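Local coordinates for protein CbbY (Rhodobacter sphaeroides, PDB 4UAS) that dephosphorylates xylulose-1,5-bisphosphate, a potent inhibitor that Rubisco itself produces, as a highly selective, magnesium-dependent sugar phosphatase of the HAD superfamily, at residues R43-T48 and I55-R60; N179-A184 and E202-A207; I101-R106 and G218-L223; F138-A143 and L161-V166. One frame throughout, in Å; residues are numbered along the deposited sequence.

Contact 1 (R43-T48 and I55-R60)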
loop_
_atom_site.group_PDB
_atom_site.type_symbol
_atom_site.label_atom_id
_atom_site.label_comp_id
_atom_site.label_asym_id
_atom_site.label_seq_id
_atom_site.Cartn_x
_atom_site.Cartn_y
_atom_site.Cartn_z
ATOM N N ARG A 43 1.379 -8.462 12.700
ATOM C CA ARG A 43 0.216 -7.552 12.846
ATOM C C ARG A 43 0.549 -6.324 13.635
ATOM O O ARG A 43 0.103 -5.244 13.292
ATOM C CB ARG A 43 -0.932 -8.329 13.481
ATOM C CG ARG A 43 -2.240 -7.504 13.560
ATOM C CD ARG A 43 -3.370 -8.278 14.215
ATOM N NE ARG A 43 -3.748 -9.403 13.367
ATOM C CZ ARG A 43 -4.641 -9.439 12.405
ATOM N NH1 ARG A 43 -5.437 -8.366 12.119
ATOM N NH2 ARG A 43 -4.697 -10.473 11.641
ATOM N N GLU A 44 1.416 -6.466 14.665
ATOM C CA GLU A 44 1.885 -5.292 15.443
ATOM C C GLU A 44 2.862 -4.450 14.645
ATOM O O GLU A 44 2.720 -3.215 14.564
ATOM C CB GLU A 44 2.494 -5.757 16.741
ATOM C CG GLU A 44 1.551 -6.518 17.680
ATOM C CD GLU A 44 0.270 -5.752 17.973
ATOM O OE1 GLU A 44 0.369 -4.536 18.373
ATOM O OE2 GLU A 44 -0.860 -6.364 17.776
ATOM N N LEU A 45 3.829 -5.097 14.036
ATOM C CA LEU A 45 4.819 -4.371 13.260
ATOM C C LEU A 45 4.249 -3.599 12.076
ATOM O O LEU A 45 4.861 -2.598 11.633
ATOM C CB LEU A 45 5.906 -5.347 12.792
ATOM C CG LEU A 45 6.848 -5.934 13.820
ATOM C CD1 LEU A 45 7.738 -7.005 13.201
ATOM C CD2 LEU A 45 7.656 -4.819 14.484
ATOM N N LEU A 46 3.117 -4.043 11.552
ATOM C CA LEU A 46 2.452 -3.387 10.454
ATOM C C LEU A 46 1.960 -2.009 10.788
ATOM O O LEU A 46 1.671 -1.238 9.851
ATOM C CB LEU A 46 1.304 -4.256 9.911
ATOM C CG LEU A 46 1.695 -5.367 8.917
ATOM C CD1 LEU A 46 0.518 -6.265 8.676
ATOM C CD2 LEU A 46 2.167 -4.769 7.622
ATOM N N THR A 47 1.860 -1.618 12.039
ATOM C CA THR A 47 1.456 -0.261 12.405
ATOM C C THR A 47 2.549 0.752 12.096
ATOM O O THR A 47 2.270 1.952 12.076
ATOM C CB THR A 47 0.960 -0.100 13.852
ATOM O OG1 THR A 47 2.081 -0.288 14.746
ATOM C CG2 THR A 47 -0.145 -1.108 14.153
ATOM N N THR A 48 3.783 0.279 11.862
ATOM C CA THR A 48 4.885 1.103 11.303
ATOM C C THR A 48 4.983 0.838 9.814
ATOM O O THR A 48 5.246 -0.282 9.391
ATOM C CB THR A 48 6.205 0.760 11.987
ATOM O OG1 THR A 48 6.067 0.980 13.396
ATOM C CG2 THR A 48 7.331 1.518 11.406
ATOM N N ILE A 55 11.784 -2.728 10.010
ATOM C CA ILE A 55 12.980 -3.434 10.502
ATOM C C ILE A 55 13.594 -2.682 11.651
ATOM O O ILE A 55 13.976 -3.265 12.666
ATOM C CB ILE A 55 13.982 -3.701 9.333
ATOM C CG1 ILE A 55 13.403 -4.632 8.282
ATOM C CG2 ILE A 55 15.307 -4.222 9.893
ATOM C CD1 ILE A 55 14.140 -4.551 6.958
ATOM N N ALA A 56 13.748 -1.347 11.510
ATOM C CA ALA A 56 14.358 -0.550 12.541
ATOM C C ALA A 56 13.607 -0.663 13.852
ATOM O O ALA A 56 14.212 -0.794 14.943
ATOM C CB ALA A 56 14.465 0.906 12.097
ATOM N N ARG A 57 12.279 -0.641 13.786
ATOM C CA ARG A 57 11.463 -0.772 14.989
ATOM C C ARG A 57 11.698 -2.128 15.673
ATOM O O ARG A 57 11.914 -2.233 16.887
ATOM C CB ARG A 57 9.985 -0.627 14.679
ATOM C CG ARG A 57 9.052 -1.027 15.788
ATOM C CD ARG A 57 7.613 -0.858 15.432
ATOM N NE ARG A 57 6.721 -1.501 16.366
ATOM C CZ ARG A 57 5.417 -1.598 16.173
ATOM N NH1 ARG A 57 4.849 -1.022 15.117
ATOM N NH2 ARG A 57 4.669 -2.290 17.025
ATOM N N PHE A 58 11.670 -3.183 14.876
ATOM C CA PHE A 58 11.929 -4.532 15.396
ATOM C C PHE A 58 13.296 -4.573 16.062
ATOM O O PHE A 58 13.431 -5.137 17.166
ATOM C CB PHE A 58 11.852 -5.502 14.257
ATOM C CG PHE A 58 12.401 -6.868 14.569
ATOM C CD1 PHE A 58 11.759 -7.736 15.403
ATOM C CD2 PHE A 58 13.584 -7.261 13.975
ATOM C CE1 PHE A 58 12.291 -8.950 15.680
ATOM C CE2 PHE A 58 14.151 -8.521 14.204
ATOM C CZ PHE A 58 13.467 -9.350 15.088
ATOM N N LEU A 59 14.324 -4.007 15.437
ATOM C CA LEU A 59 15.685 -4.056 15.979
ATOM C C LEU A 59 15.872 -3.288 17.272
ATOM O O LEU A 59 16.785 -3.566 18.042
ATOM C CB LEU A 59 16.733 -3.660 14.941
ATOM C CG LEU A 59 16.860 -4.559 13.774
ATOM C CD1 LEU A 59 17.813 -3.994 12.707
ATOM C CD2 LEU A 59 17.282 -5.945 14.192
ATOM N N ARG A 60 14.990 -2.340 17.554
ATOM C CA ARG A 60 15.110 -1.558 18.789
ATOM C C ARG A 60 14.888 -2.350 20.035
ATOM O O ARG A 60 15.440 -2.010 21.069
ATOM C CB ARG A 60 14.221 -0.341 18.805
ATOM C CG ARG A 60 14.778 0.789 17.940
ATOM C CD ARG A 60 14.085 2.150 18.150
ATOM N NE ARG A 60 12.654 2.117 17.812
ATOM C CZ ARG A 60 12.092 2.398 16.620
ATOM N NH1 ARG A 60 12.820 2.638 15.515
ATOM N NH2 ARG A 60 10.763 2.295 16.527
HETATM O O HOH W 1 1.845 -1.730 17.199
#

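Contact 2 (N179-A184 and E202-A207)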
loop_
_atom_site.group_PDB
_atom_site.type_symbol
_atom_site.label_atom_id
_atom_site.label_comp_id
_atom_site.label_asym_id
_atom_site.label_seq_id
_atom_site.Cartn_x
_atom_site.Cartn_y
_atom_site.Cartn_z
ATOM N N ASN A 179 -3.755 3.869 9.437
ATOM C CA ASN A 179 -2.710 4.783 9.053
ATOM C C ASN A 179 -2.999 5.420 7.702
ATOM O O ASN A 179 -2.715 6.608 7.477
ATOM C CB ASN A 179 -1.366 4.114 9.020
ATOM C CG ASN A 179 -0.704 3.872 10.350
ATOM O OD1 ASN A 179 0.082 2.835 10.500
ATOM N ND2 ASN A 179 -0.896 4.707 11.255
ATOM N N GLY A 180 -3.513 4.617 6.795
ATOM C CA GLY A 180 -3.855 5.114 5.454
ATOM C C GLY A 180 -5.019 6.118 5.449
ATOM O O GLY A 180 -4.950 7.158 4.811
ATOM N N LEU A 181 -6.066 5.771 6.194
ATOM C CA LEU A 181 -7.207 6.663 6.361
ATOM C C LEU A 181 -6.767 7.986 6.892
ATOM O O LEU A 181 -7.157 9.060 6.432
ATOM C CB LEU A 181 -8.249 5.990 7.251
ATOM C CG LEU A 181 -9.412 6.876 7.697
ATOM C CD1 LEU A 181 -10.261 7.373 6.552
ATOM C CD2 LEU A 181 -10.267 6.117 8.670
ATOM N N ARG A 182 -5.955 7.967 7.966
ATOM C CA ARG A 182 -5.483 9.216 8.567
ATOM C C ARG A 182 -4.694 10.065 7.577
ATOM O O ARG A 182 -4.833 11.301 7.536
ATOM C CB ARG A 182 -4.629 8.927 9.797
ATOM C CG ARG A 182 -5.409 8.371 10.967
ATOM C CD ARG A 182 -4.494 7.890 12.088
ATOM N NE ARG A 182 -3.768 8.989 12.658
ATOM C CZ ARG A 182 -2.677 8.870 13.382
ATOM N NH1 ARG A 182 -2.143 7.701 13.601
ATOM N NH2 ARG A 182 -2.155 9.953 13.868
ATOM N N ALA A 183 -3.837 9.427 6.793
ATOM C CA ALA A 183 -3.019 10.115 5.806
ATOM C C ALA A 183 -3.911 10.745 4.768
ATOM O O ALA A 183 -3.682 11.920 4.395
ATOM C CB ALA A 183 -2.054 9.138 5.191
ATOM N N ALA A 184 -4.905 10.011 4.241
ATOM C CA ALA A 184 -5.791 10.578 3.254
ATOM C C ALA A 184 -6.572 11.746 3.787
ATOM O O ALA A 184 -6.696 12.796 3.142
ATOM C CB ALA A 184 -6.721 9.483 2.719
ATOM N N GLU A 202 -9.072 -2.853 13.268
ATOM C CA GLU A 202 -8.938 -1.408 13.436
ATOM C C GLU A 202 -10.289 -0.711 13.404
ATOM O O GLU A 202 -11.294 -1.249 12.944
ATOM C CB GLU A 202 -8.003 -0.815 12.392
ATOM C CG GLU A 202 -6.561 -1.363 12.480
ATOM C CD GLU A 202 -5.648 -0.791 11.432
ATOM O OE1 GLU A 202 -6.092 -0.404 10.364
ATOM O OE2 GLU A 202 -4.420 -0.686 11.717
ATOM N N GLU A 203 -10.325 0.504 13.950
ATOM C CA GLU A 203 -11.507 1.347 13.875
ATOM C C GLU A 203 -11.280 2.436 12.857
ATOM O O GLU A 203 -10.191 2.936 12.729
ATOM C CB GLU A 203 -11.838 1.935 15.198
ATOM C CG GLU A 203 -12.419 0.901 16.233
ATOM C CD GLU A 203 -13.134 1.536 17.363
ATOM O OE1 GLU A 203 -14.358 1.275 17.471
ATOM O OE2 GLU A 203 -12.468 2.278 18.120
ATOM N N PHE A 204 -12.297 2.707 12.083
ATOM C CA PHE A 204 -12.183 3.586 10.946
ATOM C C PHE A 204 -13.088 4.802 11.004
ATOM O O PHE A 204 -13.798 5.134 10.088
ATOM C CB PHE A 204 -12.448 2.778 9.657
ATOM C CG PHE A 204 -11.481 1.665 9.458
ATOM C CD1 PHE A 204 -10.178 1.922 9.093
ATOM C CD2 PHE A 204 -11.837 0.341 9.684
ATOM C CE1 PHE A 204 -9.285 0.875 8.917
ATOM C CE2 PHE A 204 -10.936 -0.707 9.535
ATOM C CZ PHE A 204 -9.654 -0.451 9.119
ATOM N N ALA A 205 -13.022 5.498 12.127
ATOM C CA ALA A 205 -13.789 6.695 12.318
ATOM C C ALA A 205 -13.483 7.723 11.248
ATOM O O ALA A 205 -12.328 8.026 10.944
ATOM C CB ALA A 205 -13.534 7.271 13.735
ATOM N N GLY A 206 -14.556 8.261 10.714
ATOM C CA GLY A 206 -14.441 9.264 9.658
ATOM C C GLY A 206 -14.226 8.734 8.255
ATOM O O GLY A 206 -14.196 9.560 7.351
ATOM N N ALA A 207 -14.125 7.420 8.046
ATOM C CA ALA A 207 -14.150 6.953 6.703
ATOM C C ALA A 207 -15.449 7.379 6.073
ATOM O O ALA A 207 -16.523 7.333 6.681
ATOM C CB ALA A 207 -14.020 5.415 6.679
HETATM O O HOH W 2 -2.872 1.271 10.527
#

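Contact 3 (I101-R106 and G218-L223)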
loop_
_atom_site.group_PDB
_atom_site.type_symbol
_atom_site.label_atom_id
_atom_site.label_comp_id
_atom_site.label_asym_id
_atom_site.label_seq_id
_atom_site.Cartn_x
_atom_site.Cartn_y
_atom_site.Cartn_z
ATOM N N ILE A 101 -10.995 0.624 -12.023
ATOM C CA ILE A 101 -9.959 1.279 -12.811
ATOM C C ILE A 101 -10.393 1.356 -14.253
ATOM O O ILE A 101 -10.177 2.373 -14.924
ATOM C CB ILE A 101 -8.642 0.568 -12.583
ATOM C CG1 ILE A 101 -8.134 0.947 -11.177
ATOM C CG2 ILE A 101 -7.585 0.912 -13.661
ATOM C CD1 ILE A 101 -6.932 0.179 -10.660
ATOM N N ALA A 102 -11.023 0.317 -14.755
ATOM C CA ALA A 102 -11.467 0.356 -16.176
ATOM C C ALA A 102 -12.528 1.376 -16.375
ATOM O O ALA A 102 -12.491 2.090 -17.390
ATOM C CB ALA A 102 -11.966 -0.998 -16.556
ATOM N N GLU A 103 -13.494 1.492 -15.479
ATOM C CA GLU A 103 -14.527 2.490 -15.557
ATOM C C GLU A 103 -13.936 3.905 -15.489
ATOM O O GLU A 103 -14.367 4.799 -16.221
ATOM C CB GLU A 103 -15.528 2.318 -14.456
ATOM C CG GLU A 103 -16.786 3.104 -14.662
ATOM C CD GLU A 103 -17.776 2.988 -13.508
ATOM O OE1 GLU A 103 -17.500 2.200 -12.585
ATOM O OE2 GLU A 103 -18.818 3.695 -13.517
ATOM N N ALA A 104 -12.982 4.106 -14.593
ATOM C CA ALA A 104 -12.322 5.380 -14.456
ATOM C C ALA A 104 -11.604 5.789 -15.737
ATOM O O ALA A 104 -11.720 6.932 -16.194
ATOM C CB ALA A 104 -11.381 5.352 -13.288
ATOM N N LYS A 105 -10.922 4.856 -16.354
ATOM C CA LYS A 105 -10.227 5.159 -17.579
ATOM C C LYS A 105 -11.218 5.508 -18.694
ATOM O O LYS A 105 -11.014 6.470 -19.453
ATOM C CB LYS A 105 -9.367 4.000 -17.981
ATOM C CG LYS A 105 -8.109 3.931 -17.149
ATOM C CD LYS A 105 -7.207 2.747 -17.446
ATOM C CE LYS A 105 -5.917 2.721 -16.614
ATOM N NZ LYS A 105 -5.005 3.795 -17.053
ATOM N N ARG A 106 -12.338 4.818 -18.753
ATOM C CA ARG A 106 -13.365 5.191 -19.759
ATOM C C ARG A 106 -13.915 6.608 -19.540
ATOM O O ARG A 106 -14.255 7.301 -20.545
ATOM C CB ARG A 106 -14.550 4.234 -19.742
ATOM C CG ARG A 106 -14.217 2.833 -20.251
ATOM C CD ARG A 106 -15.518 2.043 -20.500
ATOM N NE ARG A 106 -16.204 1.634 -19.263
ATOM C CZ ARG A 106 -15.895 0.571 -18.490
ATOM N NH1 ARG A 106 -14.913 -0.242 -18.806
ATOM N NH2 ARG A 106 -16.601 0.319 -17.411
ATOM N N GLY A 218 -20.098 -0.019 -6.313
ATOM C CA GLY A 218 -21.205 0.324 -7.180
ATOM C C GLY A 218 -20.846 1.343 -8.243
ATOM O O GLY A 218 -21.704 2.122 -8.732
ATOM N N GLY A 219 -19.600 1.303 -8.657
ATOM C CA GLY A 219 -19.186 2.173 -9.771
ATOM C C GLY A 219 -18.708 3.539 -9.307
ATOM O O GLY A 219 -18.591 3.871 -8.098
ATOM N N LEU A 220 -18.427 4.393 -10.291
ATOM C CA LEU A 220 -17.880 5.711 -9.991
ATOM C C LEU A 220 -18.819 6.526 -9.137
ATOM O O LEU A 220 -18.384 7.298 -8.301
ATOM C CB LEU A 220 -17.544 6.468 -11.299
ATOM C CG LEU A 220 -16.329 5.962 -12.102
ATOM C CD1 LEU A 220 -16.260 6.660 -13.502
ATOM C CD2 LEU A 220 -15.008 6.129 -11.359
ATOM N N ALA A 221 -20.164 6.349 -9.316
ATOM C CA ALA A 221 -21.105 7.119 -8.476
ATOM C C ALA A 221 -20.964 6.802 -7.013
ATOM O O ALA A 221 -21.269 7.620 -6.150
ATOM C CB ALA A 221 -22.562 6.949 -8.908
ATOM N N GLY A 222 -20.469 5.571 -6.721
ATOM C CA GLY A 222 -20.187 5.171 -5.354
ATOM C C GLY A 222 -19.067 5.911 -4.704
ATOM O O GLY A 222 -18.896 5.823 -3.488
ATOM N N LEU A 223 -18.298 6.653 -5.491
ATOM C CA LEU A 223 -17.246 7.532 -5.003
ATOM C C LEU A 223 -17.689 8.926 -4.695
ATOM O O LEU A 223 -16.899 9.704 -4.150
ATOM C CB LEU A 223 -16.064 7.586 -5.997
ATOM C CG LEU A 223 -15.437 6.267 -6.364
ATOM C CD1 LEU A 223 -14.434 6.470 -7.455
ATOM C CD2 LEU A 223 -14.793 5.618 -5.135
HETATM O O HOH W 3 -20.819 4.795 -11.756
#

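Contact 4 (F138-A143 and L161-V166)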
loop_
_atom_site.group_PDB
_atom_site.type_symbol
_atom_site.label_atom_id
_atom_site.label_comp_id
_atom_site.label_asym_id
_atom_site.label_seq_id
_atom_site.Cartn_x
_atom_site.Cartn_y
_atom_site.Cartn_z
ATOM N N PHE A 138 -1.242 3.882 -13.907
ATOM C CA PHE A 138 -1.381 5.061 -13.034
ATOM C C PHE A 138 -0.680 6.249 -13.690
ATOM O O PHE A 138 0.485 6.163 -14.114
ATOM C CB PHE A 138 -0.800 4.740 -11.679
ATOM C CG PHE A 138 -1.536 3.597 -11.013
ATOM C CD1 PHE A 138 -2.782 3.808 -10.418
ATOM C CD2 PHE A 138 -1.004 2.332 -10.963
ATOM C CE1 PHE A 138 -3.474 2.739 -9.853
ATOM C CE2 PHE A 138 -1.687 1.265 -10.407
ATOM C CZ PHE A 138 -2.927 1.462 -9.834
ATOM N N ASP A 139 -1.363 7.370 -13.665
ATOM C CA ASP A 139 -0.824 8.636 -14.193
ATOM C C ASP A 139 0.269 9.184 -13.271
ATOM O O ASP A 139 1.198 9.864 -13.739
ATOM C CB ASP A 139 -1.958 9.619 -14.348
ATOM C CG ASP A 139 -3.011 9.111 -15.302
ATOM O OD1 ASP A 139 -2.707 9.071 -16.468
ATOM O OD2 ASP A 139 -4.071 8.634 -14.853
ATOM N N VAL A 140 0.161 8.909 -11.978
ATOM C CA VAL A 140 1.054 9.415 -10.952
ATOM C C VAL A 140 1.362 8.289 -9.995
ATOM O O VAL A 140 0.451 7.556 -9.576
ATOM C CB VAL A 140 0.400 10.589 -10.187
ATOM C CG1 VAL A 140 1.155 10.936 -8.894
ATOM C CG2 VAL A 140 0.307 11.838 -11.083
ATOM N N ILE A 141 2.640 8.109 -9.637
ATOM C CA ILE A 141 3.053 7.119 -8.666
ATOM C C ILE A 141 3.820 7.825 -7.578
ATOM O O ILE A 141 4.925 8.341 -7.794
ATOM C CB ILE A 141 3.880 5.957 -9.265
ATOM C CG1 ILE A 141 3.028 5.230 -10.338
ATOM C CG2 ILE A 141 4.328 4.962 -8.201
ATOM C CD1 ILE A 141 3.800 4.261 -11.174
ATOM N N ALA A 142 3.275 7.876 -6.375
ATOM C CA ALA A 142 3.871 8.442 -5.199
ATOM C C ALA A 142 4.156 7.255 -4.246
ATOM O O ALA A 142 3.199 6.662 -3.719
ATOM C CB ALA A 142 2.968 9.498 -4.580
ATOM N N ALA A 143 5.431 6.943 -4.031
ATOM C CA ALA A 143 5.823 5.703 -3.335
ATOM C C ALA A 143 7.037 5.917 -2.447
ATOM O O ALA A 143 7.822 6.841 -2.656
ATOM C CB ALA A 143 6.063 4.590 -4.330
ATOM N N LEU A 161 -1.254 14.487 -5.045
ATOM C CA LEU A 161 -2.207 15.534 -5.478
ATOM C C LEU A 161 -1.512 16.678 -6.211
ATOM O O LEU A 161 -2.075 17.231 -7.182
ATOM C CB LEU A 161 -2.967 16.072 -4.311
ATOM C CG LEU A 161 -4.038 15.147 -3.735
ATOM C CD1 LEU A 161 -4.475 15.656 -2.366
ATOM C CD2 LEU A 161 -5.202 15.049 -4.674
ATOM N N ARG A 162 -0.328 17.093 -5.784
ATOM C CA ARG A 162 0.418 18.120 -6.475
ATOM C C ARG A 162 0.741 17.660 -7.889
ATOM O O ARG A 162 0.633 18.413 -8.872
ATOM C CB ARG A 162 1.654 18.554 -5.695
ATOM C CG ARG A 162 2.314 19.771 -6.398
ATOM C CD ARG A 162 3.440 20.405 -5.700
ATOM N NE ARG A 162 4.303 19.458 -5.364
ATOM C CZ ARG A 162 4.523 18.848 -4.128
ATOM N NH1 ARG A 162 4.091 19.152 -2.908
ATOM N NH2 ARG A 162 5.315 17.898 -4.202
ATOM N N GLU A 163 1.204 16.430 -8.036
ATOM C CA GLU A 163 1.548 15.890 -9.347
ATOM C C GLU A 163 0.332 15.719 -10.227
ATOM O O GLU A 163 0.412 15.967 -11.423
ATOM C CB GLU A 163 2.319 14.580 -9.220
ATOM C CG GLU A 163 3.688 14.786 -8.632
ATOM C CD GLU A 163 4.665 13.676 -8.760
ATOM O OE1 GLU A 163 5.489 13.770 -9.683
ATOM O OE2 GLU A 163 4.590 12.775 -7.964
ATOM N N LEU A 164 -0.805 15.309 -9.663
ATOM C CA LEU A 164 -2.042 15.203 -10.405
ATOM C C LEU A 164 -2.576 16.538 -10.824
ATOM O O LEU A 164 -3.287 16.613 -11.862
ATOM C CB LEU A 164 -3.131 14.524 -9.550
ATOM C CG LEU A 164 -3.020 13.018 -9.368
ATOM C CD1 LEU A 164 -3.903 12.575 -8.196
ATOM C CD2 LEU A 164 -3.387 12.230 -10.654
ATOM N N ASP A 165 -2.286 17.560 -10.021
ATOM C CA ASP A 165 -2.820 18.886 -10.174
ATOM C C ASP A 165 -4.347 18.823 -10.109
ATOM O O ASP A 165 -5.049 19.425 -10.961
ATOM C CB ASP A 165 -2.294 19.587 -11.442
ATOM C CG ASP A 165 -2.619 21.066 -11.415
ATOM O OD1 ASP A 165 -2.520 21.704 -10.299
ATOM O OD2 ASP A 165 -2.877 21.629 -12.515
ATOM N N VAL A 166 -4.881 18.165 -9.083
ATOM C CA VAL A 166 -6.352 18.065 -8.831
ATOM C C VAL A 166 -6.488 18.499 -7.382
ATOM O O VAL A 166 -5.746 17.998 -6.514
ATOM C CB VAL A 166 -6.867 16.627 -9.049
ATOM C CG1 VAL A 166 -8.309 16.497 -8.665
ATOM C CG2 VAL A 166 -6.721 16.186 -10.523
HETATM O O HOH W 4 6.189 10.840 -8.673
#

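Contact 1 (R43-T48 and I55-R60)
The guanidinium of Arg57 lies over Leu45, whose CA sits 3.8 Å above one face of the group and off toward its rim, while Thr47 and Thr48 meet the edge with their hydroxyls. The bond from Arg57 NH1 to Thr48 OG1 is 2.9 Å long with an N-H...O angle of 159°, close to the guanidinium plane; the bond to Thr47 OG1 is equally short but tilted farther from it. Glu44 O receives two weak, bent bonds, from Arg57 NH1 at 3.1 Å and from Arg57 NH2 at 3.3 Å. Arg57 reaches this far because CG stands anti to the backbone N (chi1 168°) and the chain then runs extended out to NE, which passes Leu45 CD2 at 3.9 Å. A water bridges Arg57 NH2 and Thr47 OG1. Cutting Arg57 back to alanine is likely to leave Glu44 O and the hydroxyls of Thr47 and Thr48 without their common donor and to open a gap beside Leu45. Away from the polar groups, Leu45 CD2 packs on Phe58 CB at 4.3 Å. The contact ties the turn from Leu45 to Thr48 to helix 51-61, home of substrate-binding Glu53 and Arg54, consistent with the helical cap domain of HAD phosphatases. Arg54 also bonds Leu45 O and Thr48 O, Phe58 meets Trp35 and Trp37 edge-to-face, and Ile55 packs against helices 17-31 and 71-87.

Contact 2 (N179-A184 and E202-A207)
Leu181 points from helix 178-186 straight at the loop 202-207 and spreads its two methyls over different parts of it. Leu181 CD2 goes to the Phe204 end, 4.1 Å from Phe204 CB and 3.9 Å from the carbonyl carbon Phe204 C, and it approaches the phenyl ring at its edge, near the ring plane, rather than over a face. The same methyl, Leu181 CD2, comes within 3.6 Å of Ala205 O. Leu181 CD1 turns to the other end of the loop, 3.9 Å from Ala207 CA and 4.2 Å from Ala207 CB. Phe204 to Ala207 form a type II beta turn, closed by the bond from Ala207 N to Phe204 O, and Leu181 sits against it; Gly206 has a positive phi of 82°, and its backbone angles call for glycine. Helix and loop belong to the Rossmann-like HAD core, with Asp176 of the magnesium site just before the helix and strand 190-193 behind both partners. At the start of the helix a water bridges the segments, accepting from Asn179 N at 3.0 Å and donating to Glu202 OE2 at 2.8 Å, while Glu202 OE1 takes the N-H of Leu178. The chemistry is therefore divided: apolar packing holds the loop to Leu181, and the Glu202 carboxylate meets amides at the helix N-terminus, where its negative charge would probably be favoured by the helix dipole.

Contact 3 (I101-R106 and G218-L223)
Glu103 and Leu220 approach from opposite directions where helix 97-107 of the Rossmann-like HAD core meets the 3-10 turn near the C-terminus. The glutamate is stretched out: its first torsion puts CG opposite the backbone N (chi1 -166°) and the next is also extended, which brings the carboxylate up to the backbone of Gly219 and Leu220. Leu220 N gives two weak bonds, both 3.3 Å long, to Glu103 OE1 and Glu103 OE2; the OE2 branch is nearly straight at 174°, the OE1 branch bent at 128°. Gly219 CA comes equally near to Glu103 OE1; a CB on this residue would be jammed against the carbonyl O of Gly218, so the backbone angles call for glycine. In Leu220, CG stands beside the same backbone N that meets the carboxylate, and Leu220 CG accordingly lies 3.6 Å from Glu103 CD. CD1 touches the aliphatic part of Glu103 at CG, and Leu220 CD2 rests against Ala104, 4.2 Å from Ala104 CB. Beyond the pair, Leu220 continues onto Ile5 and Leu100, so the leucine packs the C-terminal 3-10 segment against strand 4-7 and helix 97-107. A water extends the carboxylate's hold, donating to Glu103 OE2 and accepting from Ala221 N at 3.0 Å.

Contact 4 (F138-A143 and L161-V166)
Strand 140-142, at one edge of the parallel sheet of the Rossmann-like HAD core, is packed here by the last turn of helix 155-164, the helix that leads on to strand 171-175. Val140 is the residue in the middle. It points toward the helix, and its methyls fork over two neighbouring residues: Val140 CG2 lies 3.7 Å from Leu164 CD2, and Val140 CG1 lies 3.8 Å from Glu163 CB. A chi1 of 167° sets the fork this way, with CG2 close enough to reach Glu163 CB as well. Leu164 leaves the helix to one side of the strand, but its CD2 comes in to touch Val140, and the side chain also meets Ala4 and Leu6 of strand 4-7. Were Val140 shortened to an alanine, Leu164 would be likely to lose its methyl partner and the CB of Glu163 its apolar cover. Within the sheet, Val140 bonds by its backbone to Leu111 and Val113 of strand 110-114, and Ile141, pointing away from the helix, lies near the substrate-binding Leu119. Glu163 is extended beyond CG, and its carboxylate reaches the strand through a water that donates to Ile141 O at 2.9 Å and to Glu163 OE2 at 2.6 Å.

How the contacts relate
Contacts 2, 3 and 4 pack helices and loops around the sheet of the HAD core, whose Asp8, Asp10 and Asp176 hold the magnesium ion; contact 1 joins helices that carry further substrate-binding residues, consistent with a cap over the active site. It closes first along the chain. Contact 3 joins residues more than a hundred positions apart, and contact 4 and then contact 2 fall within that span. Contacts 3 and 4, with centres 18 Å apart, touch through Ile101 and Phe138 and share strands 4-7 and 110-114 as neighbours. Contact 2 flanks strand 190-193 and meets contact 1 where Thr47 packs on Asn179. Contacts 1 and 3 are farthest apart, about 36 Å between centres.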